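BIFUNCTIONAL PROTEIN Proline utilization A (PutA) (Corynebacterium freiburgense, PDB 5UX5) probably catalyses the two-step oxidation of proline to glutamate, joining an FAD-dependent proline dehydrogenase to an NAD-dependent aldehyde dehydrogenase in one chain. Local coordinates at residues R459-P464 with P474-T479; D537-M542 with A551-E556. One frame throughout, in Å; residues are numbered along the deposited sequence.

Contact 1 (R459-P464 with P474-T479); sequences RRLSTP and PALLST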
loop_
_atom_site.group_PDB
_atom_site.type_symbol
_atom_site.label_atom_id
_atom_site.label_comp_id
_atom_site.label_asym_id
_atom_site.label_seq_id
_atom_site.Cartn_x
_atom_site.Cartn_y
_atom_site.Cartn_z
ATOM N N ARG A 459 -10.354 -18.513 1.698
ATOM C CA ARG A 459 -11.169 -17.319 1.532
ATOM C C ARG A 459 -10.657 -16.404 0.424
ATOM O O ARG A 459 -11.453 -15.640 -0.156
ATOM C CB ARG A 459 -11.226 -16.543 2.845
ATOM C CG ARG A 459 -11.716 -17.350 3.995
ATOM C CD ARG A 459 -13.103 -16.906 4.318
ATOM N NE ARG A 459 -13.154 -15.782 5.230
ATOM C CZ ARG A 459 -14.050 -14.819 5.152
ATOM N NH1 ARG A 459 -14.954 -14.821 4.172
ATOM N NH2 ARG A 459 -14.040 -13.855 6.055
ATOM N N ARG A 460 -9.365 -16.480 0.098
ATOM C CA ARG A 460 -8.773 -15.625 -0.923
ATOM C C ARG A 460 -9.093 -16.099 -2.343
ATOM O O ARG A 460 -8.654 -15.469 -3.309
ATOM C CB ARG A 460 -7.257 -15.565 -0.722
ATOM C CG ARG A 460 -6.783 -14.878 0.551
ATOM C CD ARG A 460 -7.062 -13.368 0.504
ATOM N NE ARG A 460 -6.613 -12.688 1.714
ATOM C CZ ARG A 460 -5.360 -12.289 1.919
ATOM N NH1 ARG A 460 -4.449 -12.491 0.970
ATOM N NH2 ARG A 460 -5.029 -11.697 3.069
ATOM N N LEU A 461 -9.837 -17.200 -2.500
ATOM C CA LEU A 461 -10.062 -17.736 -3.836
ATOM C C LEU A 461 -10.968 -16.859 -4.671
ATOM O O LEU A 461 -10.951 -16.981 -5.895
ATOM C CB LEU A 461 -10.656 -19.139 -3.775
ATOM C CG LEU A 461 -9.826 -20.346 -3.310
ATOM C CD1 LEU A 461 -10.731 -21.570 -3.253
ATOM C CD2 LEU A 461 -8.637 -20.608 -4.193
ATOM N N SER A 462 -11.771 -16.003 -4.049
ATOM C CA SER A 462 -12.553 -15.001 -4.762
ATOM C C SER A 462 -12.542 -13.736 -3.931
ATOM O O SER A 462 -11.931 -13.680 -2.858
ATOM C CB SER A 462 -13.992 -15.457 -5.019
ATOM O OG SER A 462 -14.703 -15.519 -3.786
ATOM N N THR A 463 -13.238 -12.714 -4.422
ATOM C CA THR A 463 -13.100 -11.387 -3.841
ATOM C C THR A 463 -14.452 -10.758 -3.550
ATOM O O THR A 463 -15.420 -10.967 -4.285
ATOM C CB THR A 463 -12.301 -10.497 -4.797
ATOM O OG1 THR A 463 -12.661 -10.833 -6.145
ATOM C CG2 THR A 463 -10.823 -10.761 -4.618
ATOM N N PRO A 464 -14.537 -9.947 -2.505
ATOM C CA PRO A 464 -15.797 -9.246 -2.236
ATOM C C PRO A 464 -16.033 -8.169 -3.281
ATOM O O PRO A 464 -15.112 -7.702 -3.953
ATOM C CB PRO A 464 -15.594 -8.636 -0.853
ATOM C CG PRO A 464 -14.119 -8.903 -0.481
ATOM C CD PRO A 464 -13.423 -9.475 -1.661
ATOM N N PRO A 474 -0.694 -12.529 -4.535
ATOM C CA PRO A 474 0.357 -13.560 -4.611
ATOM C C PRO A 474 0.315 -14.576 -3.475
ATOM O O PRO A 474 1.188 -15.461 -3.422
ATOM C CB PRO A 474 1.660 -12.753 -4.592
ATOM C CG PRO A 474 1.292 -11.429 -3.978
ATOM C CD PRO A 474 -0.173 -11.195 -4.196
ATOM N N ALA A 475 -0.659 -14.479 -2.559
ATOM C CA ALA A 475 -0.856 -15.560 -1.600
ATOM C C ALA A 475 -1.524 -16.773 -2.236
ATOM O O ALA A 475 -1.378 -17.882 -1.725
ATOM C CB ALA A 475 -1.694 -15.091 -0.408
ATOM N N LEU A 476 -2.222 -16.601 -3.349
ATOM C CA LEU A 476 -2.754 -17.736 -4.080
ATOM C C LEU A 476 -1.678 -18.343 -4.984
ATOM O O LEU A 476 -1.007 -17.619 -5.723
ATOM C CB LEU A 476 -3.942 -17.300 -4.926
ATOM C CG LEU A 476 -5.043 -16.547 -4.213
ATOM C CD1 LEU A 476 -6.036 -16.099 -5.283
ATOM C CD2 LEU A 476 -5.694 -17.392 -3.119
ATOM N N LEU A 477 -1.555 -19.682 -4.975
ATOM C CA LEU A 477 -0.624 -20.336 -5.892
ATOM C C LEU A 477 -1.047 -20.182 -7.338
ATOM O O LEU A 477 -0.182 -20.142 -8.217
ATOM C CB LEU A 477 -0.446 -21.822 -5.559
ATOM C CG LEU A 477 0.164 -22.138 -4.193
ATOM C CD1 LEU A 477 -0.069 -23.556 -3.791
ATOM C CD2 LEU A 477 1.661 -21.834 -4.196
ATOM N N SER A 478 -2.351 -20.085 -7.623
ATOM C CA SER A 478 -2.733 -19.858 -9.017
ATOM C C SER A 478 -2.221 -18.512 -9.520
ATOM O O SER A 478 -1.892 -18.386 -10.706
ATOM C CB SER A 478 -4.252 -19.988 -9.219
ATOM O OG SER A 478 -5.029 -19.322 -8.240
ATOM N N THR A 479 -2.105 -17.521 -8.627
ATOM C CA THR A 479 -1.542 -16.217 -8.981
ATOM C C THR A 479 -0.061 -16.327 -9.293
ATOM O O THR A 479 0.402 -15.836 -10.332
ATOM C CB THR A 479 -1.751 -15.244 -7.831
ATOM O OG1 THR A 479 -3.141 -15.186 -7.528
ATOM C CG2 THR A 479 -1.234 -13.854 -8.169
#
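Leu476 points its forked end at the backbone of Arg460, and this is the heart of the contact. Both its methyls close on the Arg460 carbonyl oxygen, Leu476 CD1 the nearer at 3.3 Å from Arg460 O. Leu476 CD2 also lies 3.4 Å from Arg460 CB, the first carbon of the arginine side chain. Leu461 touches more lightly, its CD2 standing 4.5 Å from CD2 of Leu476. The rest of the arginine turns away from the leucine. A bend at CB-CG (chi2 -69°) carries the chain alongside 474-479, back from Leu476 toward Ala475, whose CB approaches the guanidinium obliquely, 4.0 Å from Arg460 NH1. No hydrogen bond crosses between the two segments. The polar grip comes from Asp473, which makes a salt bridge to NH1, while the carbonyl of Tyr316 accepts from NE; together they fix the rotation of the guanidinium, and the arginine side chain also touches Tyr236 and Trp315. The other carboxylate oxygen of Asp473 takes the backbone N-H of Ala475, which makes an Asx turn leading into helix 477-484, where Leu476 holds the N-cap position. The arrangement is therefore a helix-entry turn clasped to an irregular linker, beside the proline dehydrogenase barrel and with the Arg460 side chain about 13 Å from FAD.

Contact 2 (D537-M542 with A551-E556); sequences DLLGVM and AEADPE
The Glu556 carboxylate takes the methyl of Met542 on one flat face: CE stands almost straight above the group, 3.3 Å from Glu556 CD. The two oxygens are engaged elsewhere, OE1 in a salt bridge with Lys548 and OE2 in hydrogen bonds from the backbone N-H groups of Val598 and Ala599, so the carboxylate is held at both ends while the thioether methyl lies over its middle. A turn about the CG-SD bond of Met542 (chi3 83°) swings CE there, and the same methyl packs 3.9 Å from Ala553 CB. A second flat group, the peptide joining Ala553 to Asp554, receives Leu539 in the same way. Leu539 CD2 rests over its face, 3.6 Å from Asp554 N, and also meets the Ala553 methyl, with 3.8 Å between CD2 and CB. The other branch reaches the Asp554 carboxylate at a slant, Leu539 CD1 lying 3.8 Å from OD1, an oxygen that itself bonds to Ser472 and Arg535. Ala553 thus sits between Leu539 and Met542, and its small side chain lets both of them reach the helix backbone. The axes of the two short segments pass 9.6 Å apart at 137° between their directions, a splayed antiparallel pair formed by helix 535-544 and the start of helix 550-574, which is kinked at Pro555. Leu538 and Val541 pack against helix 624-636, Leu538 and Met542 also touch Val557 further along helix 550-574, and the loop before helix 599-611 closes over Glu556 through Phe596 and Pro597.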
loop_
_atom_site.group_PDB
_atom_site.type_symbol
_atom_site.label_atom_id
_atom_site.label_comp_id
_atom_site.label_asym_id
_atom_site.label_seq_id
_atom_site.Cartn_x
_atom_site.Cartn_y
_atom_site.Cartn_z
ATOM N N ASP A 537 -1.550 -9.317 -19.933
ATOM C CA ASP A 537 -0.862 -8.687 -21.052
ATOM C C ASP A 537 -0.257 -7.343 -20.629
ATOM O O ASP A 537 0.865 -7.005 -21.031
ATOM C CB ASP A 537 -1.819 -8.513 -22.231
ATOM C CG ASP A 537 -2.283 -9.828 -22.801
ATOM O OD1 ASP A 537 -1.478 -10.467 -23.506
ATOM O OD2 ASP A 537 -3.450 -10.219 -22.558
ATOM N N LEU A 538 -0.991 -6.545 -19.836
ATOM C CA LEU A 538 -0.424 -5.274 -19.414
ATOM C C LEU A 538 0.800 -5.512 -18.549
ATOM O O LEU A 538 1.820 -4.848 -18.722
ATOM C CB LEU A 538 -1.458 -4.401 -18.682
ATOM C CG LEU A 538 -2.650 -3.889 -19.513
ATOM C CD1 LEU A 538 -3.665 -3.169 -18.646
ATOM C CD2 LEU A 538 -2.220 -3.020 -20.648
ATOM N N LEU A 539 0.726 -6.474 -17.626
ATOM C CA LEU A 539 1.883 -6.788 -16.788
ATOM C C LEU A 539 3.082 -7.206 -17.641
ATOM O O LEU A 539 4.218 -6.777 -17.395
ATOM C CB LEU A 539 1.511 -7.869 -15.770
ATOM C CG LEU A 539 0.505 -7.389 -14.714
ATOM C CD1 LEU A 539 0.147 -8.469 -13.711
ATOM C CD2 LEU A 539 1.026 -6.146 -14.003
ATOM N N GLY A 540 2.838 -8.037 -18.652
ATOM C CA GLY A 540 3.905 -8.433 -19.549
ATOM C C GLY A 540 4.637 -7.259 -20.163
ATOM O O GLY A 540 5.867 -7.224 -20.175
ATOM N N VAL A 541 3.896 -6.290 -20.713
ATOM C CA VAL A 541 4.587 -5.182 -21.381
ATOM C C VAL A 541 5.174 -4.200 -20.369
ATOM O O VAL A 541 6.224 -3.596 -20.622
ATOM C CB VAL A 541 3.687 -4.453 -22.391
ATOM C CG1 VAL A 541 2.623 -3.602 -21.680
ATOM C CG2 VAL A 541 4.555 -3.621 -23.350
ATOM N N MET A 542 4.527 -4.029 -19.214
ATOM C CA MET A 542 5.042 -3.097 -18.224
ATOM C C MET A 542 6.316 -3.593 -17.580
ATOM O O MET A 542 7.174 -2.778 -17.234
ATOM C CB MET A 542 3.997 -2.832 -17.152
ATOM C CG MET A 542 2.816 -2.119 -17.701
ATOM S SD MET A 542 1.364 -2.170 -16.647
ATOM C CE MET A 542 1.691 -0.836 -15.513
ATOM N N ALA A 551 5.143 -6.060 -8.469
ATOM C CA ALA A 551 4.601 -5.433 -7.275
ATOM C C ALA A 551 4.290 -3.965 -7.525
ATOM O O ALA A 551 3.387 -3.401 -6.889
ATOM C CB ALA A 551 5.559 -5.599 -6.092
ATOM N N GLU A 552 4.998 -3.340 -8.463
ATOM C CA GLU A 552 4.753 -1.955 -8.830
ATOM C C GLU A 552 3.777 -1.836 -9.994
ATOM O O GLU A 552 2.905 -0.961 -9.992
ATOM C CB GLU A 552 6.073 -1.267 -9.194
ATOM C CG GLU A 552 7.032 -1.065 -8.036
ATOM C CD GLU A 552 6.638 0.086 -7.134
ATOM O OE1 GLU A 552 5.922 0.992 -7.608
ATOM O OE2 GLU A 552 7.057 0.100 -5.955
ATOM N N ALA A 553 3.866 -2.728 -10.975
ATOM C CA ALA A 553 3.007 -2.595 -12.147
ATOM C C ALA A 553 1.557 -3.020 -11.869
ATOM O O ALA A 553 0.635 -2.424 -12.430
ATOM C CB ALA A 553 3.604 -3.389 -13.302
ATOM N N ASP A 554 1.338 -4.069 -11.049
ATOM C CA ASP A 554 -0.015 -4.588 -10.822
ATOM C C ASP A 554 -0.980 -3.586 -10.195
ATOM O O ASP A 554 -2.119 -3.494 -10.679
ATOM C CB ASP A 554 0.067 -5.883 -10.011
ATOM C CG ASP A 554 -1.293 -6.581 -9.840
ATOM O OD1 ASP A 554 -1.894 -7.024 -10.851
ATOM O OD2 ASP A 554 -1.733 -6.739 -8.671
ATOM N N PRO A 555 -0.641 -2.830 -9.140
ATOM C CA PRO A 555 -1.596 -1.801 -8.664
ATOM C C PRO A 555 -1.876 -0.742 -9.699
ATOM O O PRO A 555 -2.930 -0.098 -9.648
ATOM C CB PRO A 555 -0.898 -1.182 -7.445
ATOM C CG PRO A 555 0.136 -2.123 -7.059
ATOM C CD PRO A 555 0.570 -2.853 -8.302
ATOM N N GLU A 556 -0.954 -0.538 -10.641
ATOM C CA GLU A 556 -1.151 0.470 -11.673
ATOM C C GLU A 556 -2.247 0.062 -12.633
ATOM O O GLU A 556 -3.001 0.918 -13.126
ATOM C CB GLU A 556 0.154 0.724 -12.430
ATOM C CG GLU A 556 0.017 1.896 -13.349
ATOM C CD GLU A 556 1.212 2.174 -14.209
ATOM O OE1 GLU A 556 2.350 1.858 -13.801
ATOM O OE2 GLU A 556 1.001 2.757 -15.292
#

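How the contacts relate
The two contacts follow one another along the chain without nesting or crossing. Contact 1 closes first, drawing together the ends of a loop of nine residues, none in a helix or strand, just before helix 477-484. Further on, past helices 499-511 and 517-533, contact 2 closes the short connection between helix 535-544 and helix 550-574. Their centres lie 18 Å apart and their nearest atoms about 7 Å, so they do not touch directly. The loop closed by contact 1 spans the gap: Asp473 serves Arg460, while Ser472 and Asp471 meet Asp554. It thereby links surroundings of the proline dehydrogenase barrel to the helices of the aldehyde dehydrogenase part.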